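Local coordinates for Thiol:disulfide interchange protein DsbA (Neisseria meningitidis MC58, PDB 3HZ8) that probably acts as a thiol-disulfide oxidoreductase of the DsbA type, introducing disulfide bonds into proteins of the periplasm, at residues 72-77 against 138-143; 77-82 against 128-133. The protein carries 1 engineered substitution. All coordinates share one frame; numbering follows the deposited sequence.

Contact 1 (72-77 against 138-143); sequences TLARLA and ARADKM
A140 brings its methyl group up to the A74-R75 peptide, and M143, one turn later, lies against the side of A74. The segment axes approach to 8.0 Å with 120° between their N-to-C directions, and the CA atoms of R75 and A140 are 4.9 Å apart. A140, and A74 beside R75, put mainly methyls and backbone there, consistent with such closeness.

At A140 the target is backbone more than side chain: its CB is 3.6 Å from R75 N and 4.0 Å from A74 CB. R75 contributes its CB, 4.1 Å from A140 CB, before its chain turns away. With CG anti to the backbone N (chi1 -160°) and the chain extended as far as NE, the guanidinium group is carried to S136 and to the carbonyl of S133, and makes a cation-pi contact with Y131.

M143 reaches across with its extended end. CG stands anti to the carbonyl carbon (chi1 -64°), and the sulfur comes alongside A74, with SD 3.7 Å from A74 CB and 3.6 Å from A74 O. Its terminal CE continues to A77 CB, at 4.1 Å, so one thioether spans two alanines a helical turn apart. No hydrogen bond links the segments; methyl and thioether groups meet side chains and backbone by van der Waals contact, burying 191 Å².

M143 also touches E62 and H63 of strand 57-63. The crossing thus lies where helices inserted in the chain between strands 57-63 and 157-160 meet the sheet, the DsbA arrangement of a thioredoxin fold with a helical insertion.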
ATOM      1  N   THR A  72     -14.720  -2.547   4.752  1.00  9.02           N
ATOM      2  CA  THR A  72     -15.205  -2.393   3.373  1.00  9.67           C
ATOM      3  C   THR A  72     -14.166  -1.724   2.466  1.00  8.87           C
ATOM      4  O   THR A  72     -13.983  -2.117   1.303  1.00  8.79           O
ATOM      5  CB  THR A  72     -16.548  -1.623   3.346  1.00 10.32           C
ATOM      6  OG1 THR A  72     -17.546  -2.395   4.035  1.00 13.34           O
ATOM      7  CG2 THR A  72     -17.010  -1.349   1.893  1.00 11.34           C
ATOM      8  N   LEU A  73     -13.464  -0.736   3.016  1.00  8.40           N
ATOM      9  CA  LEU A  73     -12.421  -0.063   2.250  1.00  8.17           C
ATOM     10  C   LEU A  73     -11.230  -0.974   2.017  1.00  7.94           C
ATOM     11  O   LEU A  73     -10.611  -0.927   0.963  1.00  8.04           O
ATOM     12  CB  LEU A  73     -11.968   1.222   2.958  1.00  8.14           C
ATOM     13  CG  LEU A  73     -13.000   2.351   3.070  1.00  8.32           C
ATOM     14  CD1 LEU A  73     -12.448   3.532   3.889  1.00  9.69           C
ATOM     15  CD2 LEU A  73     -13.504   2.798   1.671  1.00  9.42           C
ATOM     16  N   ALA A  74     -10.891  -1.790   3.012  1.00  7.05           N
ATOM     17  CA  ALA A  74      -9.848  -2.798   2.827  1.00  7.72           C
ATOM     18  C   ALA A  74     -10.251  -3.836   1.762  1.00  8.61           C
ATOM     19  O   ALA A  74      -9.410  -4.249   0.946  1.00  8.92           O
ATOM     20  CB  ALA A  74      -9.493  -3.457   4.154  1.00  8.59           C
ATOM     21  N   ARG A  75     -11.528  -4.238   1.740  1.00  8.58           N
ATOM     22  CA  ARG A  75     -12.011  -5.146   0.697  1.00  9.35           C
ATOM     23  C   ARG A  75     -11.923  -4.512  -0.699  1.00  9.15           C
ATOM     24  O   ARG A  75     -11.603  -5.199  -1.683  1.00  9.27           O
ATOM     25  CB  ARG A  75     -13.444  -5.597   0.986  1.00  9.75           C
ATOM     26  CG  ARG A  75     -13.798  -6.870   0.233  1.00 12.89           C
ATOM     27  CD  ARG A  75     -15.129  -7.478   0.649  1.00 16.60           C
ATOM     28  NE  ARG A  75     -15.287  -8.759  -0.023  1.00 19.82           N
ATOM     29  CZ  ARG A  75     -16.360  -9.541   0.068  1.00 21.64           C
ATOM     30  NH1 ARG A  75     -17.394  -9.170   0.811  1.00 23.64           N
ATOM     31  NH2 ARG A  75     -16.391 -10.696  -0.598  1.00 22.02           N
ATOM     32  N   LEU A  76     -12.214  -3.212  -0.788  1.00  9.27           N
ATOM     33  CA  LEU A  76     -11.976  -2.459  -2.030  1.00  9.70           C
ATOM     34  C   LEU A  76     -10.505  -2.493  -2.440  1.00 10.11           C
ATOM     35  O   LEU A  76     -10.202  -2.720  -3.614  1.00 10.49           O
ATOM     36  CB  LEU A  76     -12.451  -1.008  -1.899  1.00  8.93           C
ATOM     37  CG  LEU A  76     -12.172  -0.088  -3.096  1.00  9.71           C
ATOM     38  CD1 LEU A  76     -12.700  -0.678  -4.401  1.00  9.20           C
ATOM     39  CD2 LEU A  76     -12.699   1.306  -2.852  1.00 11.09           C
ATOM     40  N   ALA A  77      -9.600  -2.224  -1.494  1.00  9.64           N
ATOM     41  CA  ALA A  77      -8.161  -2.253  -1.798  1.00 10.62           C
ATOM     42  C   ALA A  77      -7.766  -3.637  -2.320  1.00 10.46           C
ATOM     43  O   ALA A  77      -7.025  -3.757  -3.319  1.00 11.67           O
ATOM     44  CB  ALA A  77      -7.347  -1.882  -0.569  1.00 10.32           C
ATOM     45  N   ALA A 138     -10.882 -12.364   2.283  1.00 19.80           N
ATOM     46  CA  ALA A 138      -9.713 -12.900   2.970  1.00 19.45           C
ATOM     47  C   ALA A 138      -8.490 -11.978   2.848  1.00 18.73           C
ATOM     48  O   ALA A 138      -7.677 -11.932   3.770  1.00 18.87           O
ATOM     49  CB  ALA A 138      -9.405 -14.297   2.492  1.00 19.78           C
ATOM     50  N   ARG A 139      -8.336 -11.281   1.719  1.00 17.82           N
ATOM     51  CA  ARG A 139      -7.324 -10.213   1.619  1.00 16.73           C
ATOM     52  C   ARG A 139      -7.595  -9.099   2.672  1.00 16.36           C
ATOM     53  O   ARG A 139      -6.660  -8.609   3.314  1.00 15.76           O
ATOM     54  CB  ARG A 139      -7.213  -9.644   0.192  1.00 17.15           C
ATOM     55  CG  ARG A 139      -6.349 -10.444  -0.850  1.00 16.57           C
ATOM     56  CD  ARG A 139      -6.564  -9.819  -2.233  1.00 17.46           C
ATOM     57  NE  ARG A 139      -5.972 -10.497  -3.399  1.00 19.04           N
ATOM     58  CZ  ARG A 139      -4.881 -10.078  -4.035  1.00 17.95           C
ATOM     59  NH1 ARG A 139      -4.213  -9.028  -3.574  1.00 17.13           N
ATOM     60  NH2 ARG A 139      -4.452 -10.716  -5.127  1.00 15.90           N
ATOM     61  N   ALA A 140      -8.864  -8.726   2.875  1.00 15.74           N
ATOM     62  CA  ALA A 140      -9.238  -7.664   3.834  1.00 14.88           C
ATOM     63  C   ALA A 140      -9.038  -8.051   5.306  1.00 14.71           C
ATOM     64  O   ALA A 140      -8.592  -7.232   6.127  1.00 13.87           O
ATOM     65  CB  ALA A 140     -10.691  -7.214   3.596  1.00 14.98           C
ATOM     66  N   ASP A 141      -9.402  -9.293   5.644  1.00 14.99           N
ATOM     67  CA  ASP A 141      -9.179  -9.855   6.971  0.50 14.38           C
ATOM     68  C   ASP A 141      -7.704  -9.829   7.351  1.00 14.52           C
ATOM     69  O   ASP A 141      -7.331  -9.551   8.497  1.00 14.58           O
ATOM     70  CB  ASP A 141      -9.669 -11.302   6.982  0.50 14.13           C
ATOM     71  CG  ASP A 141     -11.163 -11.413   6.820  0.50 12.47           C
ATOM     72  OD1 ASP A 141     -11.847 -10.372   6.868  0.50 10.85           O
ATOM     73  OD2 ASP A 141     -11.656 -12.545   6.652  0.50 12.38           O
ATOM     74  N   LYS A 142      -6.870 -10.153   6.365  1.00 14.04           N
ATOM     75  CA  LYS A 142      -5.413 -10.138   6.548  1.00 13.39           C
ATOM     76  C   LYS A 142      -4.923  -8.698   6.792  1.00 12.34           C
ATOM     77  O   LYS A 142      -4.039  -8.474   7.612  1.00 11.69           O
ATOM     78  CB  LYS A 142      -4.710 -10.775   5.341  1.00 14.13           C
ATOM     79  CG  LYS A 142      -3.176 -10.767   5.366  1.00 15.59           C
ATOM     80  CD  LYS A 142      -2.589 -11.635   6.454  1.00 15.42           C
ATOM     81  CE  LYS A 142      -1.057 -11.656   6.391  1.00 15.00           C
ATOM     82  NZ  LYS A 142      -0.508 -12.390   7.561  1.00 17.88           N
ATOM     83  N   MET A 143      -5.495  -7.724   6.083  1.00 11.27           N
ATOM     84  CA  MET A 143      -5.129  -6.319   6.325  1.00 10.12           C
ATOM     85  C   MET A 143      -5.435  -5.895   7.761  1.00  9.96           C
ATOM     86  O   MET A 143      -4.637  -5.197   8.398  1.00  9.14           O
ATOM     87  CB  MET A 143      -5.825  -5.404   5.313  1.00  9.61           C
ATOM     88  CG  MET A 143      -5.382  -5.654   3.883  1.00 10.41           C
ATOM     89  SD  MET A 143      -6.242  -4.582   2.724  1.00  9.78           S
ATOM     90  CE  MET A 143      -5.798  -5.321   1.139  1.00 11.43           C
TER

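Contact 2 (77-82 against 128-133); sequences AAAVDM and LAAYES
A79 and A130 mark the crossing of segments 77-82 and 128-133, their CA atoms 4.8 Å apart. The helix axes pass at 8.0 Å, with an angle of 124° between their N-to-C directions. Small residues on both sides fit this spacing: A79 CB rests 3.6 Å from Y131 N, while A130 CB packs 3.7 Å from A79 O. Y131 adds its CB to the same patch; its CG, anti to the backbone N, leads the ring on to P109 and L112 of helix 109-118.

M82, nearly one turn after A79, extends the contact over A130. Its CB is 3.9 Å from A130 CB, and the thioether, bent at its last torsion (chi3 55°), brings its methyl up to A130 CB and near the S133 hydroxyl. Two conformers exist for this side chain, so the exact place of that methyl is doubtful. The hydroxyl of S133 is committed within its own segment, donating from OG to A130 O at 2.6 Å. The donor is tilted 20° from the carbonyl plane, and S133 N bonds to the same oxygen, which S136 OG of helix 134-149 also reaches. No hydrogen bond crosses between the segments, which together bury 192 Å².

M82 also touches E135, S136 and R139 of helix 134-149. On the far flank of helix 71-83, V80 meets helix 88-101, placing this contact inside the helical bundle instead of against the sheet.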
ATOM      1  N   ALA A  77      -9.600  -2.224  -1.494  1.00  9.64           N
ATOM      2  CA  ALA A  77      -8.161  -2.253  -1.798  1.00 10.62           C
ATOM      3  C   ALA A  77      -7.766  -3.637  -2.320  1.00 10.46           C
ATOM      4  O   ALA A  77      -7.025  -3.757  -3.319  1.00 11.67           O
ATOM      5  CB  ALA A  77      -7.347  -1.882  -0.569  1.00 10.32           C
ATOM      6  N   ALA A  78      -8.273  -4.676  -1.655  1.00 10.86           N
ATOM      7  CA  ALA A  78      -8.042  -6.056  -2.071  1.00 11.43           C
ATOM      8  C   ALA A  78      -8.530  -6.253  -3.505  1.00 12.44           C
ATOM      9  O   ALA A  78      -7.799  -6.776  -4.342  1.00 13.17           O
ATOM     10  CB  ALA A  78      -8.750  -7.000  -1.128  1.00 11.58           C
ATOM     11  N   ALA A  79      -9.747  -5.799  -3.792  1.00 12.83           N
ATOM     12  CA  ALA A  79     -10.333  -5.973  -5.122  1.00 13.33           C
ATOM     13  C   ALA A  79      -9.526  -5.275  -6.225  1.00 14.32           C
ATOM     14  O   ALA A  79      -9.390  -5.805  -7.338  1.00 14.33           O
ATOM     15  CB  ALA A  79     -11.765  -5.461  -5.113  1.00 13.05           C
ATOM     16  N   VAL A  80      -9.014  -4.079  -5.930  1.00 14.85           N
ATOM     17  CA  VAL A  80      -8.190  -3.323  -6.881  1.00 16.43           C
ATOM     18  C   VAL A  80      -6.912  -4.101  -7.155  1.00 17.63           C
ATOM     19  O   VAL A  80      -6.485  -4.228  -8.303  1.00 18.14           O
ATOM     20  CB  VAL A  80      -7.850  -1.909  -6.336  1.00 15.84           C
ATOM     21  CG1 VAL A  80      -6.707  -1.241  -7.141  1.00 16.77           C
ATOM     22  CG2 VAL A  80      -9.090  -1.043  -6.314  1.00 16.29           C
ATOM     23  N   ASP A  81      -6.301  -4.624  -6.097  1.00 19.00           N
ATOM     24  CA  ASP A  81      -5.088  -5.412  -6.247  1.00 20.53           C
ATOM     25  C   ASP A  81      -5.328  -6.611  -7.162  1.00 21.49           C
ATOM     26  O   ASP A  81      -4.505  -6.897  -8.040  1.00 22.64           O
ATOM     27  CB  ASP A  81      -4.578  -5.867  -4.880  1.00 21.00           C
ATOM     28  CG  ASP A  81      -3.117  -5.576  -4.687  1.00 21.62           C
ATOM     29  OD1 ASP A  81      -2.451  -5.136  -5.653  1.00 21.71           O
ATOM     30  OD2 ASP A  81      -2.644  -5.787  -3.551  1.00 22.84           O
ATOM     31  N   MET A  82      -6.476  -7.270  -6.969  1.00 21.82           N
ATOM     32  CA  MET A  82      -6.876  -8.460  -7.722  0.50 22.23           C
ATOM     33  C   MET A  82      -7.180  -8.142  -9.190  1.00 22.88           C
ATOM     34  O   MET A  82      -6.420  -8.485 -10.100  1.00 22.94           O
ATOM     35  CB  MET A  82      -8.119  -9.096  -7.073  0.50 22.22           C
ATOM     36  CG  MET A  82      -7.909  -9.662  -5.674  0.50 21.84           C
ATOM     37  SD  MET A  82      -9.407 -10.106  -4.757  0.50 21.03           S
ATOM     38  CE  MET A  82     -10.180 -11.218  -5.937  0.50 20.08           C
ATOM     39  N   LEU A 128     -15.440  -4.877  -9.302  1.00 13.67           N
ATOM     40  CA  LEU A 128     -16.677  -5.296  -8.636  1.00 13.92           C
ATOM     41  C   LEU A 128     -16.751  -6.823  -8.438  1.00 14.83           C
ATOM     42  O   LEU A 128     -17.057  -7.292  -7.348  1.00 14.14           O
ATOM     43  CB  LEU A 128     -17.901  -4.789  -9.406  1.00 13.93           C
ATOM     44  CG  LEU A 128     -19.252  -5.189  -8.803  1.00 13.92           C
ATOM     45  CD1 LEU A 128     -19.386  -4.801  -7.324  1.00 14.80           C
ATOM     46  CD2 LEU A 128     -20.417  -4.633  -9.645  1.00 13.70           C
ATOM     47  N   ALA A 129     -16.447  -7.587  -9.489  1.00 15.37           N
ATOM     48  CA  ALA A 129     -16.413  -9.048  -9.379  1.00 15.96           C
ATOM     49  C   ALA A 129     -15.416  -9.525  -8.327  1.00 16.12           C
ATOM     50  O   ALA A 129     -15.702 -10.439  -7.566  1.00 17.08           O
ATOM     51  CB  ALA A 129     -16.113  -9.691 -10.736  1.00 16.10           C
ATOM     52  N   ALA A 130     -14.248  -8.887  -8.300  1.00 16.09           N
ATOM     53  CA  ALA A 130     -13.241  -9.186  -7.292  1.00 15.85           C
ATOM     54  C   ALA A 130     -13.750  -8.866  -5.886  1.00 16.20           C
ATOM     55  O   ALA A 130     -13.505  -9.637  -4.959  1.00 15.72           O
ATOM     56  CB  ALA A 130     -11.944  -8.432  -7.578  1.00 15.73           C
ATOM     57  N   TYR A 131     -14.447  -7.733  -5.736  1.00 16.36           N
ATOM     58  CA  TYR A 131     -15.030  -7.354  -4.455  1.00 17.42           C
ATOM     59  C   TYR A 131     -16.003  -8.427  -3.969  1.00 17.93           C
ATOM     60  O   TYR A 131     -16.041  -8.755  -2.786  1.00 18.44           O
ATOM     61  CB  TYR A 131     -15.736  -5.989  -4.535  1.00 17.89           C
ATOM     62  CG  TYR A 131     -16.393  -5.575  -3.227  1.00 18.95           C
ATOM     63  CD1 TYR A 131     -15.710  -4.785  -2.293  1.00 19.14           C
ATOM     64  CD2 TYR A 131     -17.686  -6.004  -2.902  1.00 19.20           C
ATOM     65  CE1 TYR A 131     -16.309  -4.423  -1.091  1.00 20.02           C
ATOM     66  CE2 TYR A 131     -18.285  -5.645  -1.701  1.00 20.24           C
ATOM     67  CZ  TYR A 131     -17.590  -4.855  -0.803  1.00 20.26           C
ATOM     68  OH  TYR A 131     -18.184  -4.506   0.385  1.00 21.01           O
ATOM     69  N   GLU A 132     -16.768  -8.990  -4.897  1.00 18.30           N
ATOM     70  CA  GLU A 132     -17.782  -9.965  -4.532  1.00 19.51           C
ATOM     71  C   GLU A 132     -17.227 -11.377  -4.328  1.00 19.68           C
ATOM     72  O   GLU A 132     -17.952 -12.269  -3.895  1.00 20.00           O
ATOM     73  CB  GLU A 132     -18.926  -9.946  -5.546  1.00 19.83           C
ATOM     74  CG  GLU A 132     -19.651  -8.600  -5.549  1.00 22.37           C
ATOM     75  CD  GLU A 132     -21.166  -8.721  -5.556  1.00 25.00           C
ATOM     76  OE1 GLU A 132     -21.802  -8.019  -6.369  1.00 27.36           O
ATOM     77  OE2 GLU A 132     -21.719  -9.516  -4.758  1.00 27.85           O
ATOM     78  N   SER A 133     -15.939 -11.564  -4.616  1.00 19.83           N
ATOM     79  CA  SER A 133     -15.297 -12.873  -4.492  1.00 19.92           C
ATOM     80  C   SER A 133     -14.790 -13.139  -3.072  1.00 19.66           C
ATOM     81  O   SER A 133     -14.443 -12.201  -2.343  1.00 19.41           O
ATOM     82  CB  SER A 133     -14.140 -12.989  -5.487  1.00 20.43           C
ATOM     83  OG  SER A 133     -13.038 -12.208  -5.062  1.00 21.54           O
TER

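How the contacts relate
Contacts 1 and 2 use successive portions of helix 71-83 and share A77, with centres about 9 Å apart on the same side of the chain's centre. Their partners, helices 134-149 and 124-132, follow each other in the chain, so the order runs 72-77, 77-82, 128-133, 138-143, and contact 2 closes the shorter excursion within contact 1. R139 CB packs on A78 CB at 3.3 Å, carrying helix 134-149 over to the portion of helix 71-83 used by contact 2. Both contacts pack on helix 71-83: contact 2 lies within the helical insertion, while contact 1 lies beside strand 57-63 of the thioredoxin-type sheet, linking both parts of the DsbA fold.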